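Local structure of DUF1254 domain-containing protein (Vibrio parahaemolyticus, 3U07) at residues Asp225-Met228 against Gly229-Asp232; Glu300-Tyr303 against Leu304-Gly308; Gly262-Lys265 against Gly266-Leu270. The protein is of unknown function, a DUF1254/DUF1214-family protein probably made with a signal sequence for export. The protein carries 2 engineered substitutions. One frame throughout, in Å; residues are numbered along the deposited sequence.

Contact 1 of 3, residues Asp225-Met228 against Gly229-Asp232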
loop_
_atom_site.group_PDB
_atom_site.type_symbol
_atom_site.label_atom_id
_atom_site.label_comp_id
_atom_site.label_asym_id
_atom_site.label_seq_id
_atom_site.Cartn_x
_atom_site.Cartn_y
_atom_site.Cartn_z
ATOM N N ASP A 225 -7.748 20.007 6.985
ATOM C CA ASP A 225 -8.858 19.177 6.522
ATOM C C ASP A 225 -9.081 17.908 7.332
ATOM O O ASP A 225 -9.020 16.794 6.806
ATOM C CB ASP A 225 -8.636 18.841 5.040
ATOM C CG ASP A 225 -9.798 18.086 4.422
ATOM O OD1 ASP A 225 -10.946 18.293 4.865
ATOM O OD2 ASP A 225 -9.565 17.296 3.479
ATOM N N GLY A 226 -9.359 18.081 8.616
ATOM C CA GLY A 226 -9.576 16.927 9.465
ATOM C C GLY A 226 -9.119 17.106 10.901
ATOM O O GLY A 226 -8.974 18.226 11.393
ATOM N N SER A 227 -8.860 15.979 11.556
ATOM C CA SER A 227 -8.451 15.934 12.955
ATOM C C SER A 227 -6.967 15.663 13.166
ATOM O O SER A 227 -6.534 15.390 14.285
ATOM C CB SER A 227 -9.252 14.834 13.657
ATOM O OG SER A 227 -9.827 15.309 14.852
HETATM N N MSE A 228 -6.190 15.732 12.096
HETATM C CA MSE A 228 -4.761 15.461 12.175
HETATM C C MSE A 228 -4.014 16.342 13.179
HETATM O O MSE A 228 -3.046 15.900 13.796
HETATM C CB MSE A 228 -4.152 15.620 10.783
HETATM C CG MSE A 228 -2.969 14.738 10.496
HETATM SE SE MSE A 228 -2.847 14.504 8.590
HETATM C CE MSE A 228 -3.555 12.762 8.504
ATOM N N GLY A 229 -4.465 17.587 13.345
ATOM C CA GLY A 229 -3.793 18.509 14.264
ATOM C C GLY A 229 -3.757 17.899 15.655
ATOM O O GLY A 229 -2.749 17.969 16.407
ATOM N N ASN A 230 -4.870 17.295 15.979
ATOM C CA ASN A 230 -5.018 16.650 17.259
ATOM C C ASN A 230 -4.288 15.288 17.294
ATOM O O ASN A 230 -3.620 14.971 18.281
ATOM C CB ASN A 230 -6.484 16.494 17.487
ATOM C CG ASN A 230 -7.156 17.824 17.770
ATOM O OD1 ASN A 230 -6.524 18.744 18.295
ATOM N ND2 ASN A 230 -8.450 17.919 17.477
ATOM N N ALA A 231 -4.429 14.476 16.258
ATOM C CA ALA A 231 -3.740 13.195 16.320
ATOM C C ALA A 231 -2.192 13.347 16.289
ATOM O O ALA A 231 -1.463 12.473 16.765
ATOM C CB ALA A 231 -4.198 12.321 15.211
ATOM N N ASP A 232 -1.691 14.440 15.713
ATOM C CA ASP A 232 -0.241 14.655 15.607
ATOM C C ASP A 232 0.287 15.703 16.571
ATOM O O ASP A 232 1.397 16.205 16.394
ATOM C CB ASP A 232 0.145 15.105 14.195
ATOM C CG ASP A 232 0.020 14.009 13.167
ATOM O OD1 ASP A 232 -0.173 12.836 13.552
ATOM O OD2 ASP A 232 0.128 14.324 11.961
HETATM O O HOH W 1 -6.505 19.177 12.257
#
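Ser227 and Ala231 are joined by the first backbone bond of helix 228-231: Ala231 N donates to Ser227 O at 3.0 Å with an N-H...O angle of 163°. Asn230 N also reaches Ser227 O, but its N-H is bent well off the oxygen and the bond is weak. One residue on, Asp232 N donates to Met228 O at 2.8 Å. The motif is a single-turn helix with Ser227 at its N-cap position, but capping does not come from the serine side chain, whose OG stays 3.9 Å from Asn230 ND2 and makes no capping bond. Instead a water serves the first turn: it accepts from Gly229 N at 2.8 Å and donates to Gly226 O, tying the helix start to the loop before it. That loop passes through Gly226 at a phi of 147°, a region open chiefly to glycine, directly after Asp225, whose carboxylate pairs with Arg205, and Cys224, which is disulfide-bonded to Cys247.

Outward from the backbone, the selenomethionine Met228 and Asp232 lie side by side and point the same way. The turn itself leaves Asp232 CB 3.3 Å from Met228 O, while a chi1 of -71° sets CG beside the backbone N and so lays the carboxylate along the Met228 side chain. That carboxylate is held beyond the turn, OD1 by a salt bridge to Arg287 and OD2 by Tyr36 OH, so two partners fix its rotation. Met228 also rests on Arg287, and its CG comes within 3.5 Å of Asp232 OD2.

Contact 2 of 3, residues Glu300-Tyr303 against Leu304-Gly308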
loop_
_atom_site.group_PDB
_atom_site.type_symbol
_atom_site.label_atom_id
_atom_site.label_comp_id
_atom_site.label_asym_id
_atom_site.label_seq_id
_atom_site.Cartn_x
_atom_site.Cartn_y
_atom_site.Cartn_z
ATOM N N GLU A 300 10.364 6.768 5.691
ATOM C CA GLU A 300 10.916 5.844 4.698
ATOM C C GLU A 300 9.815 4.928 4.164
ATOM O O GLU A 300 9.949 4.333 3.090
ATOM C CB GLU A 300 12.058 5.006 5.297
ATOM C CG GLU A 300 13.343 5.787 5.643
ATOM C CD GLU A 300 14.050 6.386 4.421
ATOM O OE1 GLU A 300 13.751 5.981 3.279
ATOM O OE2 GLU A 300 14.922 7.261 4.612
ATOM N N GLY A 301 8.722 4.814 4.914
ATOM C CA GLY A 301 7.617 3.983 4.469
ATOM C C GLY A 301 7.076 4.541 3.169
ATOM O O GLY A 301 6.744 3.795 2.247
ATOM N N THR A 302 6.995 5.867 3.096
ATOM C CA THR A 302 6.508 6.548 1.902
ATOM C C THR A 302 7.600 6.566 0.823
ATOM O O THR A 302 7.329 6.370 -0.366
ATOM C CB THR A 302 6.109 8.017 2.223
ATOM O OG1 THR A 302 4.864 8.037 2.934
ATOM C CG2 THR A 302 5.972 8.829 0.942
ATOM N N TYR A 303 8.832 6.807 1.254
ATOM C CA TYR A 303 9.960 6.871 0.338
ATOM C C TYR A 303 10.212 5.565 -0.387
ATOM O O TYR A 303 10.406 5.544 -1.604
ATOM C CB TYR A 303 11.228 7.272 1.092
ATOM C CG TYR A 303 12.414 7.503 0.184
ATOM C CD1 TYR A 303 12.497 8.646 -0.607
ATOM C CD2 TYR A 303 13.448 6.573 0.105
ATOM C CE1 TYR A 303 13.581 8.860 -1.448
ATOM C CE2 TYR A 303 14.536 6.776 -0.739
ATOM C CZ TYR A 303 14.597 7.920 -1.507
ATOM O OH TYR A 303 15.672 8.136 -2.330
ATOM N N LEU A 304 10.200 4.472 0.352
ATOM C CA LEU A 304 10.474 3.202 -0.277
ATOM C C LEU A 304 9.223 2.587 -0.947
ATOM O O LEU A 304 9.295 2.215 -2.124
ATOM C CB LEU A 304 11.140 2.259 0.758
ATOM C CG LEU A 304 12.560 2.760 1.166
ATOM C CD1 LEU A 304 13.123 1.982 2.349
ATOM C CD2 LEU A 304 13.509 2.658 -0.026
ATOM N N GLY A 305 8.054 2.619 -0.285
ATOM C CA GLY A 305 6.863 2.021 -0.897
ATOM C C GLY A 305 5.488 2.567 -0.538
ATOM O O GLY A 305 4.597 1.851 -0.055
ATOM N N GLN A 306 5.298 3.835 -0.871
ATOM C CA GLN A 306 4.061 4.540 -0.587
ATOM C C GLN A 306 2.781 3.751 -0.801
ATOM O O GLN A 306 2.645 3.025 -1.782
ATOM C CB GLN A 306 4.013 5.853 -1.379
ATOM C CG GLN A 306 2.922 6.818 -0.925
ATOM C CD GLN A 306 2.853 8.058 -1.800
ATOM O OE1 GLN A 306 2.941 7.964 -3.023
ATOM N NE2 GLN A 306 2.684 9.226 -1.180
ATOM N N TRP A 307 1.856 3.903 0.144
ATOM C CA TRP A 307 0.557 3.233 0.111
ATOM C C TRP A 307 0.645 1.722 0.351
ATOM O O TRP A 307 -0.324 0.996 0.137
ATOM C CB TRP A 307 -0.148 3.502 -1.226
ATOM C CG TRP A 307 -0.270 4.962 -1.562
ATOM C CD1 TRP A 307 0.141 5.577 -2.714
ATOM C CD2 TRP A 307 -0.824 5.995 -0.734
ATOM N NE1 TRP A 307 -0.125 6.925 -2.656
ATOM C CE2 TRP A 307 -0.725 7.207 -1.457
ATOM C CE3 TRP A 307 -1.414 6.011 0.538
ATOM C CZ2 TRP A 307 -1.171 8.427 -0.938
ATOM C CZ3 TRP A 307 -1.861 7.227 1.052
ATOM C CH2 TRP A 307 -1.743 8.415 0.309
ATOM N N GLY A 308 1.803 1.258 0.809
ATOM C CA GLY A 308 1.972 -0.160 1.063
ATOM C C GLY A 308 1.215 -0.683 2.272
ATOM O O GLY A 308 0.992 0.029 3.257
HETATM O O HOH W 2 2.928 9.526 1.847
#
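Thr302 and Gln306, four residues apart, run alongside each other with their ends pointing the same way. Gln306 has CG anti to its backbone N (chi1 -167°) and is extended beyond it, which carries NE2 to 3.9 Å from Thr302 CG2. Beside that methyl, on the same threonine, sits OG1; a water 2.7 Å from OG1 accepts from Gln306 NE2, so the two polar ends are bridged while the carbons touch. NE2 also has a weak bond to Glu42 O of helix 26-52.

Glu300 folds back at chi2 (-65°) and crosses Leu304 at a slant, its OE1 4.0 Å from Leu304 CG. This oxygen is buried and finds no polar partner in the model. Leu304 CD2 also meets Tyr303 CD2, at 3.9 Å.

Underneath, Leu304 N donates to Glu300 O at 2.8 Å (167°). Gly305 N donates to Gly301 O at 3.1 Å, and the bond from Gln306 N to Thr302 O is long and weak, evidence that the helical pattern is giving out. Gln306 CG then sits 3.4 Å above the plane of the Trp307 ring, toward its rim, while Lys163 makes a cation-pi contact with the same indole. The arrangement is that of a helix C-terminal end running into a type II beta turn, Gly305 to Gly308.

Contact 3 of 3, residues Gly262-Lys265 against Gly266-Leu270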
loop_
_atom_site.group_PDB
_atom_site.type_symbol
_atom_site.label_atom_id
_atom_site.label_comp_id
_atom_site.label_asym_id
_atom_site.label_seq_id
_atom_site.Cartn_x
_atom_site.Cartn_y
_atom_site.Cartn_z
ATOM N N GLY A 262 15.094 23.216 5.619
ATOM C CA GLY A 262 14.614 21.963 6.173
ATOM C C GLY A 262 14.326 20.910 5.125
ATOM O O GLY A 262 14.617 19.731 5.326
ATOM N N GLU A 263 13.748 21.320 4.005
ATOM C CA GLU A 263 13.443 20.368 2.946
ATOM C C GLU A 263 14.735 19.812 2.356
ATOM O O GLU A 263 14.845 18.612 2.102
ATOM C CB GLU A 263 12.624 21.037 1.838
ATOM C CG GLU A 263 12.252 20.097 0.708
ATOM C CD GLU A 263 11.336 20.732 -0.319
ATOM O OE1 GLU A 263 11.030 21.938 -0.193
ATOM O OE2 GLU A 263 10.924 20.017 -1.257
ATOM N N LYS A 264 15.716 20.684 2.145
ATOM C CA LYS A 264 16.985 20.255 1.567
ATOM C C LYS A 264 17.696 19.233 2.450
ATOM O O LYS A 264 18.002 18.135 1.997
ATOM C CB LYS A 264 17.902 21.454 1.322
ATOM C CG LYS A 264 18.691 21.352 0.024
ATOM C CD LYS A 264 20.063 21.985 0.155
ATOM C CE LYS A 264 20.718 22.216 -1.207
ATOM N NZ LYS A 264 20.908 20.976 -2.012
ATOM N N LYS A 265 17.958 19.586 3.707
ATOM C CA LYS A 265 18.622 18.653 4.614
ATOM C C LYS A 265 17.735 17.438 4.891
ATOM O O LYS A 265 18.215 16.306 4.971
ATOM C CB LYS A 265 18.985 19.341 5.934
ATOM C CG LYS A 265 20.158 20.311 5.839
ATOM C CD LYS A 265 20.505 20.908 7.203
ATOM C CE LYS A 265 21.779 20.305 7.784
ATOM N NZ LYS A 265 21.736 18.817 7.820
ATOM N N GLY A 266 16.436 17.680 5.032
ATOM C CA GLY A 266 15.505 16.596 5.290
ATOM C C GLY A 266 15.569 15.511 4.231
ATOM O O GLY A 266 15.717 14.331 4.562
HETATM N N MSE A 267 15.455 15.903 2.960
HETATM C CA MSE A 267 15.508 14.948 1.854
HETATM C C MSE A 267 16.849 14.221 1.812
HETATM O O MSE A 267 16.891 13.008 1.602
HETATM C CB MSE A 267 15.280 15.641 0.506
HETATM C CG MSE A 267 13.822 15.790 0.095
HETATM SE SE MSE A 267 12.797 14.128 0.180
HETATM C CE MSE A 267 13.766 13.065 -1.117
ATOM N N GLU A 268 17.943 14.959 1.996
ATOM C CA GLU A 268 19.269 14.346 1.987
ATOM C C GLU A 268 19.274 13.214 3.006
ATOM O O GLU A 268 19.647 12.087 2.696
ATOM C CB GLU A 268 20.349 15.373 2.354
ATOM C CG GLU A 268 20.634 16.401 1.270
ATOM C CD GLU A 268 21.603 17.490 1.720
ATOM O OE1 GLU A 268 21.828 18.434 0.938
ATOM O OE2 GLU A 268 22.138 17.410 2.847
ATOM N N HIS A 269 18.839 13.529 4.221
ATOM C CA HIS A 269 18.780 12.553 5.298
ATOM C C HIS A 269 17.970 11.316 4.907
ATOM O O HIS A 269 18.373 10.189 5.194
ATOM C CB HIS A 269 18.162 13.188 6.541
ATOM C CG HIS A 269 18.013 12.241 7.689
ATOM N ND1 HIS A 269 19.075 11.848 8.473
ATOM C CD2 HIS A 269 16.929 11.587 8.168
ATOM C CE1 HIS A 269 18.651 10.995 9.388
ATOM N NE2 HIS A 269 17.353 10.818 9.225
ATOM N N LEU A 270 16.830 11.522 4.255
ATOM C CA LEU A 270 15.986 10.402 3.848
ATOM C C LEU A 270 16.647 9.520 2.797
ATOM O O LEU A 270 16.496 8.295 2.815
ATOM C CB LEU A 270 14.641 10.896 3.314
ATOM C CG LEU A 270 13.671 11.551 4.300
ATOM C CD1 LEU A 270 12.318 11.692 3.618
ATOM C CD2 LEU A 270 13.535 10.711 5.563
#
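Lys264 and Glu268 meet one turn apart on an exposed side of their helix, the two side chains slanting across one another. Lys264 NZ stops 4.0 Å from Glu268 OE1, too far apart for a salt bridge, and Lys264 CD is equally close to that oxygen. Lys264 also touches a crystal neighbour, so its conformation may partly reflect the lattice. Glu268 keeps CG beside its backbone N (chi1 -72°), which lays CG on Lys264 O at 3.2 Å before the chain extends to the carboxylate.

Beneath these side chains, four successive i to i+4 bonds set the spacing. Three are nearly straight: Met267 N to Glu263 O (2.9 Å), His269 N to Lys265 O (2.9 Å) and the longer Glu268 N to Lys264 O (3.2 Å). Of the four, only Gly266 N to Gly262 O, though short, is clearly bent (144°). This is regular alpha-helix, the middle of helix 253-273, and it is amphipathic: Gly262, Gly266 and Leu270, each four residues on from the last, are buried, while Lys264 and Glu268 are exposed.

Two neighbouring helices pack on this one. Helix 26-52 receives Glu263 on Tyr34, Met267 on Tyr38 and Lys265 on Val27, and helix 295-305 packs on Leu270 through Ala299. CB of the selenomethionine Met267 lies 3.4 Å from Glu263 O; the chain then bends at chi2 and chi3, and the selenium end turns off from the 262-265 segment. The ring of His269 is hydrogen-bonded through NE2 to Asp296 OD2.

All three contacts are local, between residues close in sequence. Contact 2 is the most central, its centre about 8 Å from the chain centre, and has Glu300, Gly301 and Thr302 buried, though Leu304 is exposed. Contacts 1 and 3 lie farther out, at about 22 and 24 Å, and mix buried residues with exposed Asn230 in one and Lys264 and Glu268 in the other. Contacts 2 and 3 touch where Tyr303 CE1 lies 4.2 Å from Met267 CE. Contact 1 stands apart, yet helix 26-52 meets residues of all three. The chemistry follows position along a helix: a water-assisted start in contact 1, regular bonds in contact 3, and weakening bonds at the end in contact 2.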